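Sts-2 protein (Mus musculus, PDB 3D4I) acts through this histidine phosphatase domain as an acid-dependent phosphatase and, as a whole protein, interferes with CBL-mediated down-regulation of receptor tyrosine kinases. Local coordinates at residues Pro123-Met129 with Tyr175-Cys179. Residues are numbered along the deposited sequence; the frame is centred on the assembly and turned at random.
Sequences PGIFEWM and YVERC
R178, on helix 172-187, drives its guanidinium into the loop 123-129 and grips three backbone carbonyls. NH1 donates to F126 O at 2.7 Å, nearly straight at 163°, and to G124 O at 2.9 Å; NH2 reaches E127 O at 2.9 Å. All three oxygens lie near the guanidinium plane, although NH1 stands above the carbonyl plane of G124. Arginine suits the place because its flat group serves several carbonyls at once. A bend at chi2 (95°) helps fold the chain toward the loop. Tyrosine suits 175: its ring covers one guanidinium face, CD1 3.5 Å above the plane, while OH reaches S208 and a water that donates to F126 O. Reciprocal CH-pi contacts follow, W128 CB 3.8 Å from the Y175 centroid and Y175 CB over the five-membered ring of W128, whose indole also offers NE1 to E170 O. The E170 carboxylate salt-bridges R178 NH2 and accepts M129 N. A leucine in place of R178 would probably leave G124 O and E127 O without these donors, F126 O with the water, and E170 without its cationic mate. The buried guanidinium, Y175-W128 packing and water thus tie the loop after edge strand 119-121, whose F126 meets the H202 ring, to the helix within the histidine phosphatase domain, the charge probably balanced by E170.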
loop_
_atom_site.group_PDB
_atom_site.type_symbol
_atom_site.label_atom_id
_atom_site.label_comp_id
_atom_site.label_asym_id
_atom_site.label_seq_id
_atom_site.Cartn_x
_atom_site.Cartn_y
_atom_site.Cartn_z
ATOM N N PRO A 123 -9.422 -24.350 9.497
ATOM C CA PRO A 123 -9.543 -24.879 8.133
ATOM C C PRO A 123 -10.954 -24.947 7.568
ATOM O O PRO A 123 -11.106 -25.000 6.359
ATOM C CB PRO A 123 -8.941 -26.286 8.250
ATOM C CG PRO A 123 -7.960 -26.141 9.350
ATOM C CD PRO A 123 -8.662 -25.273 10.361
ATOM N N GLY A 124 -11.979 -24.941 8.414
ATOM C CA GLY A 124 -13.357 -24.923 7.924
ATOM C C GLY A 124 -13.729 -23.654 7.156
ATOM O O GLY A 124 -14.755 -23.627 6.469
ATOM N N ILE A 125 -12.889 -22.621 7.241
ATOM C CA ILE A 125 -13.090 -21.407 6.426
ATOM C C ILE A 125 -12.000 -21.230 5.362
ATOM O O ILE A 125 -11.829 -20.141 4.825
ATOM C CB ILE A 125 -13.266 -20.092 7.297
ATOM C CG1 ILE A 125 -11.981 -19.754 8.080
ATOM C CG2 ILE A 125 -14.524 -20.229 8.191
ATOM C CD1 ILE A 125 -12.055 -18.486 9.020
ATOM N N PHE A 126 -11.271 -22.318 5.061
ATOM C CA PHE A 126 -10.355 -22.327 3.931
ATOM C C PHE A 126 -11.132 -22.174 2.617
ATOM O O PHE A 126 -12.361 -22.335 2.584
ATOM C CB PHE A 126 -9.528 -23.614 3.926
ATOM C CG PHE A 126 -8.466 -23.657 2.856
ATOM C CD1 PHE A 126 -7.393 -22.768 2.879
ATOM C CD2 PHE A 126 -8.529 -24.602 1.850
ATOM C CE1 PHE A 126 -6.412 -22.807 1.894
ATOM C CE2 PHE A 126 -7.557 -24.661 0.862
ATOM C CZ PHE A 126 -6.480 -23.764 0.897
ATOM N N GLU A 127 -10.418 -21.846 1.543
ATOM C CA GLU A 127 -11.001 -21.747 0.209
ATOM C C GLU A 127 -11.671 -23.056 -0.216
ATOM O O GLU A 127 -11.289 -24.133 0.247
ATOM C CB GLU A 127 -9.874 -21.360 -0.785
ATOM C CG GLU A 127 -10.291 -21.150 -2.236
ATOM C CD GLU A 127 -11.225 -19.970 -2.397
ATOM O OE1 GLU A 127 -12.435 -20.168 -2.237
ATOM O OE2 GLU A 127 -10.743 -18.843 -2.679
ATOM N N TRP A 128 -12.685 -22.971 -1.075
ATOM C CA TRP A 128 -13.252 -24.157 -1.727
ATOM C C TRP A 128 -12.135 -24.923 -2.428
ATOM O O TRP A 128 -11.398 -24.330 -3.213
ATOM C CB TRP A 128 -14.317 -23.722 -2.745
ATOM C CG TRP A 128 -15.072 -24.850 -3.474
ATOM C CD1 TRP A 128 -15.168 -26.159 -3.112
ATOM C CD2 TRP A 128 -15.893 -24.697 -4.634
ATOM N NE1 TRP A 128 -15.968 -26.846 -4.001
ATOM C CE2 TRP A 128 -16.434 -25.966 -4.940
ATOM C CE3 TRP A 128 -16.216 -23.605 -5.459
ATOM C CZ2 TRP A 128 -17.257 -26.183 -6.057
ATOM C CZ3 TRP A 128 -17.059 -23.828 -6.571
ATOM C CH2 TRP A 128 -17.563 -25.095 -6.848
ATOM N N MET A 129 -12.020 -26.234 -2.156
ATOM C CA MET A 129 -10.885 -27.053 -2.649
ATOM C C MET A 129 -10.818 -27.145 -4.160
ATOM O O MET A 129 -9.752 -27.367 -4.724
ATOM C CB MET A 129 -10.915 -28.471 -2.040
ATOM C CG MET A 129 -10.747 -28.493 -0.517
ATOM S SD MET A 129 -9.070 -28.030 -0.027
ATOM C CE MET A 129 -8.189 -29.497 -0.625
ATOM N N TYR A 175 -18.859 -27.935 0.208
ATOM C CA TYR A 175 -18.172 -26.690 0.602
ATOM C C TYR A 175 -19.077 -25.759 1.419
ATOM O O TYR A 175 -18.701 -25.326 2.511
ATOM C CB TYR A 175 -17.619 -25.947 -0.635
ATOM C CG TYR A 175 -17.238 -24.510 -0.324
ATOM C CD1 TYR A 175 -16.111 -24.225 0.429
ATOM C CD2 TYR A 175 -18.034 -23.445 -0.759
ATOM C CE1 TYR A 175 -15.767 -22.918 0.736
ATOM C CE2 TYR A 175 -17.707 -22.131 -0.448
ATOM C CZ TYR A 175 -16.565 -21.875 0.292
ATOM O OH TYR A 175 -16.225 -20.585 0.632
ATOM N N VAL A 176 -20.244 -25.412 0.876
ATOM C CA VAL A 176 -21.145 -24.482 1.585
ATOM C C VAL A 176 -21.610 -25.057 2.932
ATOM O O VAL A 176 -21.771 -24.319 3.918
ATOM C CB VAL A 176 -22.349 -23.979 0.708
ATOM C CG1 VAL A 176 -21.824 -23.175 -0.488
ATOM C CG2 VAL A 176 -23.232 -25.119 0.239
ATOM N N GLU A 177 -21.787 -26.376 2.966
ATOM C CA GLU A 177 -22.173 -27.073 4.196
ATOM C C GLU A 177 -21.083 -26.989 5.253
ATOM O O GLU A 177 -21.385 -26.638 6.378
ATOM C CB GLU A 177 -22.588 -28.530 3.927
ATOM C CG GLU A 177 -23.038 -29.305 5.194
ATOM C CD GLU A 177 -24.204 -28.663 5.946
ATOM O OE1 GLU A 177 -24.873 -27.728 5.421
ATOM O OE2 GLU A 177 -24.452 -29.102 7.088
ATOM N N ARG A 178 -19.819 -27.254 4.900
ATOM C CA ARG A 178 -18.749 -27.140 5.925
ATOM C C ARG A 178 -18.482 -25.709 6.407
ATOM O O ARG A 178 -18.032 -25.504 7.540
ATOM C CB ARG A 178 -17.449 -27.873 5.543
ATOM C CG ARG A 178 -16.781 -27.453 4.251
ATOM C CD ARG A 178 -15.677 -26.403 4.471
ATOM N NE ARG A 178 -14.753 -26.396 3.332
ATOM C CZ ARG A 178 -13.932 -25.403 3.016
ATOM N NH1 ARG A 178 -13.898 -24.290 3.746
ATOM N NH2 ARG A 178 -13.147 -25.533 1.953
ATOM N N CYS A 179 -18.771 -24.719 5.561
ATOM C CA CYS A 179 -18.658 -23.322 5.985
ATOM C C CYS A 179 -19.763 -23.015 6.985
ATOM O O CYS A 179 -19.538 -22.321 7.978
ATOM C CB CYS A 179 -18.759 -22.387 4.785
ATOM S SG CYS A 179 -17.295 -22.462 3.734
HETATM O O HOH W 1 -13.955 -19.838 1.908
#